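Local coordinates for protein hydratase ChsH2 (Mycobacterium tuberculosis KZN 4207, PDB 4WNB) that catalyses the hydration of the unsaturated steroid thioester 3-oxo-4,17-pregnadiene-20-carboxyl-CoA during breakdown of the cholesterol side chain, at residues T105-T110 with A158-R163; I123-G128 with I144-V149; P32-W37 with P60-P65; A67-W72 with Q109-Y114. One frame throughout, in Å; residues are numbered along the deposited sequence.

Contact 1 of 4, residues T105-T110 with A158-R163; sequences TNCEQT and AEMNWR. With CD (cadmium ion), chain C.
At the adenine end of the coenzyme A pocket, Thr105 and Asn106 both face Arg163 in a classic beta bulge. Thr105 N gives a nearly straight bond to Arg163 O (3.0 Å), while Arg163 N turns to Asn106 O (2.9 Å). Asn106 and Arg163 run side by side in the same direction, amide and guanidinium planes 53° apart. Thr105 OG1 donates to Asn106 OD1 (2.7 Å), steadying an amide whose oxygen also pairs with the ligand's N6A; Arg163 NH1 takes N1A, and its NE goes to Asn145. Beyond the bulge the two strands form a regular antiparallel ladder of the hotdog sheet, and strand 105-110 pairs on its other edge with a strand of another protein's chain. On the face of Cys107 and Met160, the two sulfurs, Cys107 SG and Met160 SD, sit 3.6 Å apart. Gln109, its OE1 taken by Tyr111, sends NE2 straight but weakly to Met160 SD (3.5 Å). On the other face, Thr110 CB lies on Glu159 CG at 3.7 Å, and water 1 accepts from Thr110 OG1 while donating to Glu108 O and Glu159 OE2. Both carboxylate oxygens of Glu159 bind cadmium, OE2 at 2.6 Å, together with His147.

Contact 2 of 4, residues I123-G128 with I144-V149; sequences ISAELG and INQHIV. With CD (cadmium ion), chain C.
Ile148 is the side chain to follow, because it touches both Ile123 and Ala125 across the hairpin. Its CB stands 4.2 Å from Ser124 O. There the chain forks: CG2 lies anti to the backbone N and runs to the Ile123 side chain, 3.5 Å from its CG1, with Ile123 CD1 close by. The other branch, CG1, sits beside the backbone N (chi1 -55°), and a second torsion of -38°, somewhat short of the staggered -60°, brings CD1 alongside the Ala125 methyl. From Ile148 CD1 to Ala125 CB is 3.4 Å, a tight carbon-carbon contact. Further along the same face, Leu127 CD1 meets Ile144 CG2 at a relaxed 4.1 Å.

The backbone beneath is an antiparallel hairpin ladder: Ser124 with Val149 and Glu126 with His147 are hydrogen-bonded pairs, and Gly128 N finishes it by donating to Asn145 O (2.7 Å). On the opposite face His147 holds its imidazole out to the cadmium ion, NE2 to metal 2.6 Å. Glu159 of the next strand and water 2 also bind that metal.

In this part of the hotdog sheet, strand 155-167 flanks 144-149, Gln146 OE1 accepting from Trp162 NE1. Helix 4-16 packs on Leu127 through Val11 and Ile14, and helix 87-96 covers Leu127, Ile144 and Gln146.

Contact 3 of 4, residues P32-W37 with P60-P65; sequences PMINNW and PGIVAP
Trp37 overlaps the Pro65 ring with the six-membered part of its indole, an off-centre CH-pi contact in which Pro65 CB stands 4.1 Å from the ring centroid. Here, in the helical part of this hotdog-family chain, one side of helix 31-41 lies against the loop that leads from helix 53-56 to helix 69-72. With CG anti to the backbone N (chi1 -172°), the indole reaches out so that the Trp37 and Pro65 side chains run antiparallel to one another; CZ3 of Trp37 is 3.7 Å from Pro65 CB, and the proline CG is equally near that same carbon. One turn back, Ile34 points at the same loop and divides its contacts between its two branches. Its CG2 meets Pro65 CD at 4.1 Å. The contact is apolar and largely buried, with Trp72 of helix 69-72 lying on both Ile34 and Ala64. At Asn35 and Asn36 the helix turns to the second subunit: Asn35 ND2 and Asn36 OD1 bond to its Asp27 and Arg26. The loop itself is held by backbone bonds from Val63 to Ile47 and from Ala64 to Leu115. The tip of the longer branch, Ile34 CD1, lies 3.9 Å from Ala64 CA, with Ile62 CG2 a loose 4.5 Å from that same CD1.

Contact 4 of 4, residues A67-W72 with Q109-Y114; sequences AMIQVW and QTYHRY. With CA (calcium ion), chain D.
A first torsion of -43° swings the Tyr111 ring beside its own backbone N, while Ile69, with CG1 anti to N (chi1 -178°), is left with its CG2 branch to meet that ring. The methyl comes in at the ring edge, near its plane: Ile69 CG2 to Tyr111 CE1 is 3.8 Å. The phenol oxygen comes up to the start of the other segment, Tyr111 OH being 3.7 Å from Ala67 CA. From there the hydroxyl donates to Gln109 OE1 at 2.6 Å, in the carbonyl plane and on a lone pair. Water 3 bridges the two segments, donating to Gln109 OE1 (2.9 Å) and to Ala67 O (2.8 Å) and accepting from Gln70 N. The Gln70 and Gln109 side chains are roughly perpendicular, amide planes 54° apart, and Gln70 OE1 lies 3.1 Å from Gln109 NE2. The contact thus joins the short helix 69-72 to the end of strand 101-111 in the hotdog sheet. Just beyond the strand, His112 NE2 binds the calcium ion at 2.2 Å together with Asp156. In the buried centre, then, OE1 of Gln109 accepts two hydrogen bonds, from the phenol and from the water, which is consistent with the amide being placed with its oxygen on this side and its NH2 toward Gln70.

How the contacts relate
From the N terminus, contact 3 closes first, bringing the loop at 60-65 back onto helix 31-41. Contact 4 opens directly after it at 67-72 and closes at 109-114, and the two touch through Trp37 on Met68, Met33 on Trp72 and Val63 on Tyr114. Contact 1 opens before contact 4 has closed, since they share Gln109 and Thr110, and it closes a long loop at 158-163. Contact 2, the hairpin of 123-128 with 144-149, is nested within that loop. Contacts 1 and 2 lie in one sheet and share the cadmium ion; contact 3 joins helix 31-41 to the loop before helix 69-72, and contact 4 joins that helix to strand 101-111, where the sheet continues into another protein's chain.

Contact 1 of 4, residues T105-T110 with A158-R163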
# COMPACT_ATOMS: atom_id res chain seq x y z
N THR A 105 0.09 -15.14 -20.15
CA THR A 105 0.16 -14.74 -21.55
C THR A 105 -0.95 -13.82 -21.98
O THR A 105 -0.75 -12.98 -22.84
CB THR A 105 0.15 -15.97 -22.49
OG1 THR A 105 -1.10 -16.66 -22.35
CG2 THR A 105 1.30 -16.91 -22.17
N ASN A 106 -2.14 -13.98 -21.38
CA ASN A 106 -3.33 -13.23 -21.76
C ASN A 106 -4.22 -12.97 -20.57
O ASN A 106 -4.40 -13.83 -19.71
CB ASN A 106 -4.18 -13.97 -22.79
CG ASN A 106 -3.43 -14.30 -24.03
OD1 ASN A 106 -2.70 -15.29 -24.08
ND2 ASN A 106 -3.60 -13.49 -25.07
N CYS A 107 -4.80 -11.79 -20.55
CA CYS A 107 -5.73 -11.43 -19.50
C CYS A 107 -6.84 -10.59 -20.10
O CYS A 107 -6.61 -9.46 -20.52
CB CYS A 107 -5.01 -10.67 -18.39
SG CYS A 107 -6.10 -10.20 -17.04
N GLU A 108 -8.04 -11.15 -20.16
CA GLU A 108 -9.17 -10.45 -20.73
C GLU A 108 -10.28 -10.24 -19.70
O GLU A 108 -10.86 -11.20 -19.22
CB GLU A 108 -9.70 -11.22 -21.94
CG GLU A 108 -10.96 -10.63 -22.53
CD GLU A 108 -11.42 -11.37 -23.77
OE1 GLU A 108 -10.79 -12.40 -24.13
OE2 GLU A 108 -12.41 -10.92 -24.39
N GLN A 109 -10.61 -8.99 -19.39
CA GLN A 109 -11.66 -8.72 -18.41
C GLN A 109 -12.89 -8.10 -19.05
O GLN A 109 -12.76 -7.24 -19.90
CB GLN A 109 -11.16 -7.79 -17.30
CG GLN A 109 -9.98 -8.34 -16.56
CD GLN A 109 -9.63 -7.56 -15.31
OE1 GLN A 109 -9.90 -6.36 -15.20
NE2 GLN A 109 -9.04 -8.25 -14.35
N THR A 110 -14.07 -8.55 -18.62
CA THR A 110 -15.33 -8.00 -19.10
C THR A 110 -16.11 -7.41 -17.94
O THR A 110 -16.26 -8.05 -16.89
CB THR A 110 -16.18 -9.10 -19.80
OG1 THR A 110 -15.47 -9.52 -20.96
CG2 THR A 110 -17.53 -8.56 -20.22
N ALA A 158 -18.90 -8.99 -13.50
CA ALA A 158 -17.66 -8.95 -14.27
C ALA A 158 -17.05 -10.33 -14.41
O ALA A 158 -17.37 -11.24 -13.65
CB ALA A 158 -16.64 -7.99 -13.62
N GLU A 159 -16.15 -10.48 -15.37
CA GLU A 159 -15.44 -11.74 -15.52
C GLU A 159 -14.07 -11.54 -16.10
O GLU A 159 -13.74 -10.48 -16.64
CB GLU A 159 -16.23 -12.69 -16.40
CG GLU A 159 -16.38 -12.21 -17.81
CD GLU A 159 -16.66 -13.34 -18.73
OE1 GLU A 159 -17.84 -13.75 -18.76
OE2 GLU A 159 -15.68 -13.80 -19.37
N MET A 160 -13.24 -12.56 -15.95
CA MET A 160 -11.89 -12.52 -16.45
C MET A 160 -11.59 -13.88 -17.03
O MET A 160 -11.88 -14.91 -16.42
CB MET A 160 -10.90 -12.17 -15.36
CG MET A 160 -9.45 -12.38 -15.77
SD MET A 160 -8.29 -11.66 -14.61
CE MET A 160 -8.64 -12.62 -13.14
N ASN A 161 -11.08 -13.88 -18.25
CA ASN A 161 -10.53 -15.11 -18.77
C ASN A 161 -9.05 -14.90 -18.87
O ASN A 161 -8.58 -13.99 -19.57
CB ASN A 161 -11.13 -15.49 -20.12
CG ASN A 161 -10.96 -16.95 -20.41
OD1 ASN A 161 -9.85 -17.42 -20.69
ND2 ASN A 161 -12.05 -17.70 -20.32
N TRP A 162 -8.28 -15.68 -18.14
CA TRP A 162 -6.86 -15.49 -18.27
C TRP A 162 -6.14 -16.80 -18.54
O TRP A 162 -6.67 -17.91 -18.35
CB TRP A 162 -6.29 -14.77 -17.06
CG TRP A 162 -6.21 -15.55 -15.82
CD1 TRP A 162 -7.24 -16.13 -15.14
CD2 TRP A 162 -5.03 -15.81 -15.07
NE1 TRP A 162 -6.76 -16.76 -14.01
CE2 TRP A 162 -5.40 -16.58 -13.95
CE3 TRP A 162 -3.68 -15.47 -15.24
CZ2 TRP A 162 -4.47 -17.01 -13.00
CZ3 TRP A 162 -2.77 -15.90 -14.30
CH2 TRP A 162 -3.16 -16.66 -13.20
N ARG A 163 -4.96 -16.65 -19.08
CA ARG A 163 -4.26 -17.78 -19.65
C ARG A 163 -2.82 -17.78 -19.17
O ARG A 163 -2.18 -16.72 -19.11
CB ARG A 163 -4.33 -17.73 -21.18
CG ARG A 163 -3.72 -18.94 -21.89
CD ARG A 163 -3.92 -18.82 -23.40
NE ARG A 163 -5.33 -18.64 -23.76
CZ ARG A 163 -5.76 -17.97 -24.83
NH1 ARG A 163 -4.89 -17.40 -25.65
NH2 ARG A 163 -7.05 -17.87 -25.07
CD CD C . -17.04 -15.94 -19.81
O HOH W 1 -13.64 -11.72 -20.48
O HOH W 2 -15.00 -16.67 -21.51

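Contact 2 of 4, residues I123-G128 with I144-V149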
# COMPACT_ATOMS: atom_id res chain seq x y z
N ILE A 123 -15.91 -13.83 -5.65
CA ILE A 123 -15.20 -14.40 -6.79
C ILE A 123 -15.35 -15.93 -6.84
O ILE A 123 -15.23 -16.60 -5.82
CB ILE A 123 -13.69 -14.01 -6.75
CG1 ILE A 123 -12.93 -14.60 -7.93
CG2 ILE A 123 -13.02 -14.44 -5.44
CD1 ILE A 123 -11.45 -14.12 -7.99
N SER A 124 -15.63 -16.44 -8.03
CA SER A 124 -15.59 -17.88 -8.30
C SER A 124 -14.69 -18.18 -9.52
O SER A 124 -14.71 -17.43 -10.50
CB SER A 124 -17.01 -18.41 -8.55
OG SER A 124 -17.01 -19.83 -8.59
N ALA A 125 -13.94 -19.27 -9.46
CA ALA A 125 -12.99 -19.63 -10.52
C ALA A 125 -13.27 -21.01 -11.11
O ALA A 125 -13.63 -21.94 -10.39
CB ALA A 125 -11.55 -19.59 -9.99
N GLU A 126 -13.11 -21.15 -12.43
CA GLU A 126 -13.32 -22.42 -13.12
C GLU A 126 -12.22 -22.66 -14.13
O GLU A 126 -11.69 -21.72 -14.70
CB GLU A 126 -14.69 -22.44 -13.82
CG GLU A 126 -15.27 -23.80 -14.00
CD GLU A 126 -16.70 -23.74 -14.52
OE1 GLU A 126 -17.23 -24.79 -14.93
OE2 GLU A 126 -17.29 -22.64 -14.50
N LEU A 127 -11.87 -23.92 -14.35
CA LEU A 127 -10.87 -24.25 -15.37
C LEU A 127 -11.50 -24.20 -16.77
O LEU A 127 -12.59 -24.73 -16.98
CB LEU A 127 -10.29 -25.63 -15.09
CG LEU A 127 -8.90 -25.96 -15.61
CD1 LEU A 127 -7.87 -25.12 -14.87
CD2 LEU A 127 -8.64 -27.45 -15.43
N GLY A 128 -10.82 -23.56 -17.72
CA GLY A 128 -11.30 -23.51 -19.10
C GLY A 128 -10.52 -24.47 -19.96
O GLY A 128 -10.10 -25.52 -19.48
N ILE A 144 -3.00 -22.94 -20.35
CA ILE A 144 -4.10 -23.17 -19.43
C ILE A 144 -4.95 -21.93 -19.26
O ILE A 144 -4.44 -20.87 -18.87
CB ILE A 144 -3.58 -23.58 -18.05
CG1 ILE A 144 -2.80 -24.91 -18.16
CG2 ILE A 144 -4.72 -23.65 -17.05
CD1 ILE A 144 -1.79 -25.08 -17.05
N ASN A 145 -6.24 -22.06 -19.55
CA ASN A 145 -7.18 -20.96 -19.35
C ASN A 145 -7.97 -21.11 -18.08
O ASN A 145 -8.43 -22.20 -17.74
CB ASN A 145 -8.15 -20.85 -20.53
CG ASN A 145 -7.44 -20.66 -21.86
OD1 ASN A 145 -7.00 -19.57 -22.19
ND2 ASN A 145 -7.33 -21.74 -22.62
N GLN A 146 -8.15 -20.00 -17.38
CA GLN A 146 -8.99 -19.99 -16.19
C GLN A 146 -10.05 -18.93 -16.36
O GLN A 146 -9.81 -17.85 -16.89
CB GLN A 146 -8.16 -19.73 -14.94
CG GLN A 146 -8.95 -19.80 -13.64
CD GLN A 146 -8.05 -19.89 -12.43
OE1 GLN A 146 -7.82 -18.90 -11.74
NE2 GLN A 146 -7.51 -21.09 -12.17
N HIS A 147 -11.25 -19.25 -15.90
CA HIS A 147 -12.36 -18.36 -16.08
C HIS A 147 -12.89 -17.92 -14.72
O HIS A 147 -13.31 -18.74 -13.91
CB HIS A 147 -13.43 -19.07 -16.90
CG HIS A 147 -14.69 -18.31 -17.03
ND1 HIS A 147 -15.79 -18.56 -16.24
CD2 HIS A 147 -15.05 -17.30 -17.86
CE1 HIS A 147 -16.77 -17.74 -16.57
NE2 HIS A 147 -16.34 -16.97 -17.55
N ILE A 148 -12.86 -16.60 -14.50
CA ILE A 148 -13.23 -16.01 -13.22
C ILE A 148 -14.53 -15.22 -13.34
O ILE A 148 -14.70 -14.47 -14.29
CB ILE A 148 -12.14 -15.02 -12.70
CG1 ILE A 148 -10.76 -15.66 -12.60
CG2 ILE A 148 -12.60 -14.34 -11.41
CD1 ILE A 148 -10.74 -17.05 -12.13
N VAL A 149 -15.43 -15.39 -12.39
CA VAL A 149 -16.65 -14.58 -12.38
C VAL A 149 -16.77 -13.84 -11.06
O VAL A 149 -16.55 -14.42 -9.99
CB VAL A 149 -17.92 -15.45 -12.62
CG1 VAL A 149 -19.19 -14.61 -12.41
CG2 VAL A 149 -17.88 -16.01 -14.01
CD CD C . -17.04 -15.94 -19.81
O HOH W 2 -15.00 -16.67 -21.51

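Contact 3 of 4, residues P32-W37 with P60-P65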
# COMPACT_ATOMS: atom_id res chain seq x y z
N PRO A 32 -11.62 4.68 0.29
CA PRO A 32 -10.18 4.75 0.58
C PRO A 32 -9.29 3.91 -0.34
O PRO A 32 -8.20 4.35 -0.72
CB PRO A 32 -10.10 4.22 2.01
CG PRO A 32 -11.40 4.73 2.64
CD PRO A 32 -12.40 4.48 1.53
N MET A 33 -9.74 2.71 -0.68
CA MET A 33 -8.92 1.90 -1.58
C MET A 33 -9.01 2.40 -3.02
O MET A 33 -8.05 2.30 -3.78
CB MET A 33 -9.30 0.42 -1.49
CG MET A 33 -8.83 -0.20 -0.19
SD MET A 33 -9.40 -1.89 -0.03
CE MET A 33 -9.03 -2.53 -1.68
N ILE A 34 -10.17 2.94 -3.42
CA ILE A 34 -10.22 3.63 -4.69
C ILE A 34 -9.20 4.78 -4.71
O ILE A 34 -8.46 4.96 -5.69
CB ILE A 34 -11.60 4.22 -5.00
CG1 ILE A 34 -12.62 3.11 -5.26
CG2 ILE A 34 -11.52 5.10 -6.22
CD1 ILE A 34 -14.07 3.63 -5.40
N ASN A 35 -9.17 5.57 -3.63
CA ASN A 35 -8.22 6.67 -3.56
C ASN A 35 -6.75 6.21 -3.69
O ASN A 35 -5.97 6.83 -4.41
CB ASN A 35 -8.40 7.46 -2.25
CG ASN A 35 -9.68 8.26 -2.23
OD1 ASN A 35 -10.27 8.55 -3.29
ND2 ASN A 35 -10.12 8.64 -1.03
N ASN A 36 -6.39 5.14 -2.99
CA ASN A 36 -5.03 4.60 -3.08
C ASN A 36 -4.70 4.22 -4.52
O ASN A 36 -3.59 4.46 -4.99
CB ASN A 36 -4.83 3.37 -2.18
CG ASN A 36 -4.80 3.73 -0.71
OD1 ASN A 36 -4.62 4.89 -0.37
ND2 ASN A 36 -4.95 2.73 0.15
N TRP A 37 -5.68 3.63 -5.19
CA TRP A 37 -5.45 3.11 -6.54
C TRP A 37 -5.33 4.25 -7.56
O TRP A 37 -4.37 4.28 -8.33
CB TRP A 37 -6.59 2.14 -6.91
CG TRP A 37 -6.46 1.35 -8.17
CD1 TRP A 37 -6.01 0.05 -8.30
CD2 TRP A 37 -6.85 1.77 -9.49
NE1 TRP A 37 -6.09 -0.35 -9.62
CE2 TRP A 37 -6.59 0.68 -10.37
CE3 TRP A 37 -7.38 2.96 -10.01
CZ2 TRP A 37 -6.84 0.76 -11.74
CZ3 TRP A 37 -7.62 3.03 -11.38
CH2 TRP A 37 -7.35 1.94 -12.23
N PRO A 60 -24.82 6.90 -10.94
CA PRO A 60 -25.59 7.39 -9.78
C PRO A 60 -24.81 8.36 -8.91
O PRO A 60 -25.26 9.46 -8.62
CB PRO A 60 -25.90 6.11 -9.00
CG PRO A 60 -25.76 5.01 -9.98
CD PRO A 60 -24.69 5.43 -10.93
N GLY A 61 -23.64 7.92 -8.46
CA GLY A 61 -22.67 8.74 -7.76
C GLY A 61 -21.32 8.13 -8.09
O GLY A 61 -21.21 7.45 -9.11
N ILE A 62 -20.30 8.37 -7.27
CA ILE A 62 -18.98 7.77 -7.48
C ILE A 62 -19.06 6.29 -7.83
O ILE A 62 -19.74 5.52 -7.14
CB ILE A 62 -18.08 7.93 -6.22
CG1 ILE A 62 -17.70 9.39 -6.03
CG2 ILE A 62 -16.83 7.02 -6.31
CD1 ILE A 62 -17.13 9.70 -4.64
N VAL A 63 -18.37 5.91 -8.90
CA VAL A 63 -18.24 4.51 -9.28
C VAL A 63 -16.76 4.08 -9.14
O VAL A 63 -15.85 4.91 -9.24
CB VAL A 63 -18.72 4.27 -10.72
CG1 VAL A 63 -20.24 4.34 -10.81
CG2 VAL A 63 -18.10 5.26 -11.69
N ALA A 64 -16.54 2.79 -8.87
CA ALA A 64 -15.17 2.25 -8.83
C ALA A 64 -14.64 2.07 -10.24
O ALA A 64 -15.42 1.76 -11.15
CB ALA A 64 -15.12 0.91 -8.09
N PRO A 65 -13.32 2.27 -10.43
CA PRO A 65 -12.68 1.94 -11.71
C PRO A 65 -12.97 0.48 -12.07
O PRO A 65 -12.77 -0.40 -11.23
CB PRO A 65 -11.19 2.16 -11.43
CG PRO A 65 -11.17 3.16 -10.31
CD PRO A 65 -12.35 2.79 -9.45

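Contact 4 of 4, residues A67-W72 with Q109-Y114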
# COMPACT_ATOMS: atom_id res chain seq x y z
N ALA A 67 -11.32 -1.51 -13.81
CA ALA A 67 -10.08 -2.28 -13.72
C ALA A 67 -9.67 -2.57 -12.27
O ALA A 67 -8.65 -3.21 -12.04
CB ALA A 67 -8.94 -1.53 -14.44
N MET A 68 -10.47 -2.12 -11.30
CA MET A 68 -10.21 -2.47 -9.90
C MET A 68 -10.89 -3.79 -9.50
O MET A 68 -10.73 -4.24 -8.37
CB MET A 68 -10.67 -1.35 -8.95
CG MET A 68 -9.64 -0.25 -8.78
SD MET A 68 -10.00 0.81 -7.34
CE MET A 68 -9.37 -0.22 -6.02
N ILE A 69 -11.63 -4.42 -10.41
CA ILE A 69 -12.51 -5.52 -9.99
C ILE A 69 -11.68 -6.63 -9.30
O ILE A 69 -12.05 -7.13 -8.25
CB ILE A 69 -13.36 -6.09 -11.20
CG1 ILE A 69 -14.29 -7.20 -10.71
CG2 ILE A 69 -12.49 -6.60 -12.34
CD1 ILE A 69 -15.40 -6.70 -9.81
N GLN A 70 -10.52 -6.93 -9.85
CA GLN A 70 -9.69 -8.00 -9.30
C GLN A 70 -9.08 -7.58 -7.95
O GLN A 70 -8.80 -8.41 -7.09
CB GLN A 70 -8.60 -8.36 -10.31
CG GLN A 70 -7.94 -9.68 -10.10
CD GLN A 70 -6.98 -10.00 -11.23
OE1 GLN A 70 -7.07 -9.40 -12.30
NE2 GLN A 70 -6.05 -10.92 -11.00
N VAL A 71 -8.88 -6.28 -7.76
CA VAL A 71 -8.27 -5.80 -6.52
C VAL A 71 -9.08 -6.19 -5.26
O VAL A 71 -8.50 -6.56 -4.24
CB VAL A 71 -8.08 -4.26 -6.56
CG1 VAL A 71 -7.51 -3.72 -5.24
CG2 VAL A 71 -7.18 -3.87 -7.73
N TRP A 72 -10.41 -6.11 -5.34
CA TRP A 72 -11.25 -6.33 -4.16
C TRP A 72 -11.06 -7.73 -3.58
O TRP A 72 -11.08 -7.90 -2.36
CB TRP A 72 -12.74 -6.07 -4.49
CG TRP A 72 -12.96 -4.76 -5.20
CD1 TRP A 72 -13.38 -4.57 -6.47
CD2 TRP A 72 -12.68 -3.45 -4.67
NE1 TRP A 72 -13.43 -3.23 -6.77
CE2 TRP A 72 -13.00 -2.52 -5.67
CE3 TRP A 72 -12.23 -2.99 -3.44
CZ2 TRP A 72 -12.83 -1.15 -5.50
CZ3 TRP A 72 -12.08 -1.63 -3.26
CH2 TRP A 72 -12.39 -0.72 -4.29
N GLN A 109 -10.61 -8.99 -19.39
CA GLN A 109 -11.66 -8.72 -18.41
C GLN A 109 -12.89 -8.10 -19.05
O GLN A 109 -12.76 -7.24 -19.90
CB GLN A 109 -11.16 -7.79 -17.30
CG GLN A 109 -9.98 -8.34 -16.56
CD GLN A 109 -9.63 -7.56 -15.31
OE1 GLN A 109 -9.90 -6.36 -15.20
NE2 GLN A 109 -9.04 -8.25 -14.35
N THR A 110 -14.07 -8.55 -18.62
CA THR A 110 -15.33 -8.00 -19.10
C THR A 110 -16.11 -7.41 -17.94
O THR A 110 -16.26 -8.05 -16.89
CB THR A 110 -16.18 -9.10 -19.80
OG1 THR A 110 -15.47 -9.52 -20.96
CG2 THR A 110 -17.53 -8.56 -20.22
N TYR A 111 -16.56 -6.18 -18.12
CA TYR A 111 -17.28 -5.44 -17.08
C TYR A 111 -18.73 -5.24 -17.49
O TYR A 111 -19.02 -4.45 -18.40
CB TYR A 111 -16.62 -4.09 -16.82
CG TYR A 111 -15.11 -4.18 -16.77
CD1 TYR A 111 -14.47 -4.83 -15.73
CD2 TYR A 111 -14.33 -3.62 -17.77
CE1 TYR A 111 -13.09 -4.92 -15.68
CE2 TYR A 111 -12.95 -3.71 -17.73
CZ TYR A 111 -12.34 -4.36 -16.68
OH TYR A 111 -10.96 -4.44 -16.64
N HIS A 112 -19.64 -5.92 -16.81
CA HIS A 112 -21.05 -5.86 -17.16
C HIS A 112 -21.65 -4.52 -16.73
O HIS A 112 -22.48 -3.95 -17.43
CB HIS A 112 -21.81 -7.01 -16.52
CG HIS A 112 -21.50 -8.34 -17.13
ND1 HIS A 112 -21.55 -8.56 -18.49
CD2 HIS A 112 -21.17 -9.53 -16.58
CE1 HIS A 112 -21.25 -9.82 -18.75
NE2 HIS A 112 -21.01 -10.43 -17.60
N ARG A 113 -21.21 -4.02 -15.58
CA ARG A 113 -21.59 -2.69 -15.11
C ARG A 113 -20.53 -2.14 -14.16
O ARG A 113 -19.67 -2.89 -13.69
CB ARG A 113 -22.93 -2.71 -14.40
CG ARG A 113 -22.94 -3.48 -13.07
CD ARG A 113 -24.19 -3.12 -12.26
NE ARG A 113 -24.39 -3.93 -11.05
CZ ARG A 113 -24.00 -3.56 -9.83
NH1 ARG A 113 -23.36 -2.41 -9.67
NH2 ARG A 113 -24.23 -4.35 -8.79
N TYR A 114 -20.62 -0.84 -13.87
CA TYR A 114 -19.80 -0.23 -12.83
C TYR A 114 -20.33 -0.55 -11.44
O TYR A 114 -21.53 -0.70 -11.23
CB TYR A 114 -19.72 1.29 -13.02
CG TYR A 114 -18.84 1.74 -14.15
CD1 TYR A 114 -19.06 1.31 -15.45
CD2 TYR A 114 -17.79 2.62 -13.92
CE1 TYR A 114 -18.25 1.72 -16.49
CE2 TYR A 114 -16.98 3.05 -14.95
CZ TYR A 114 -17.22 2.60 -16.24
OH TYR A 114 -16.42 3.00 -17.28
CA CA D . -20.88 -12.62 -17.55
O HOH W 3 -9.18 -5.94 -12.43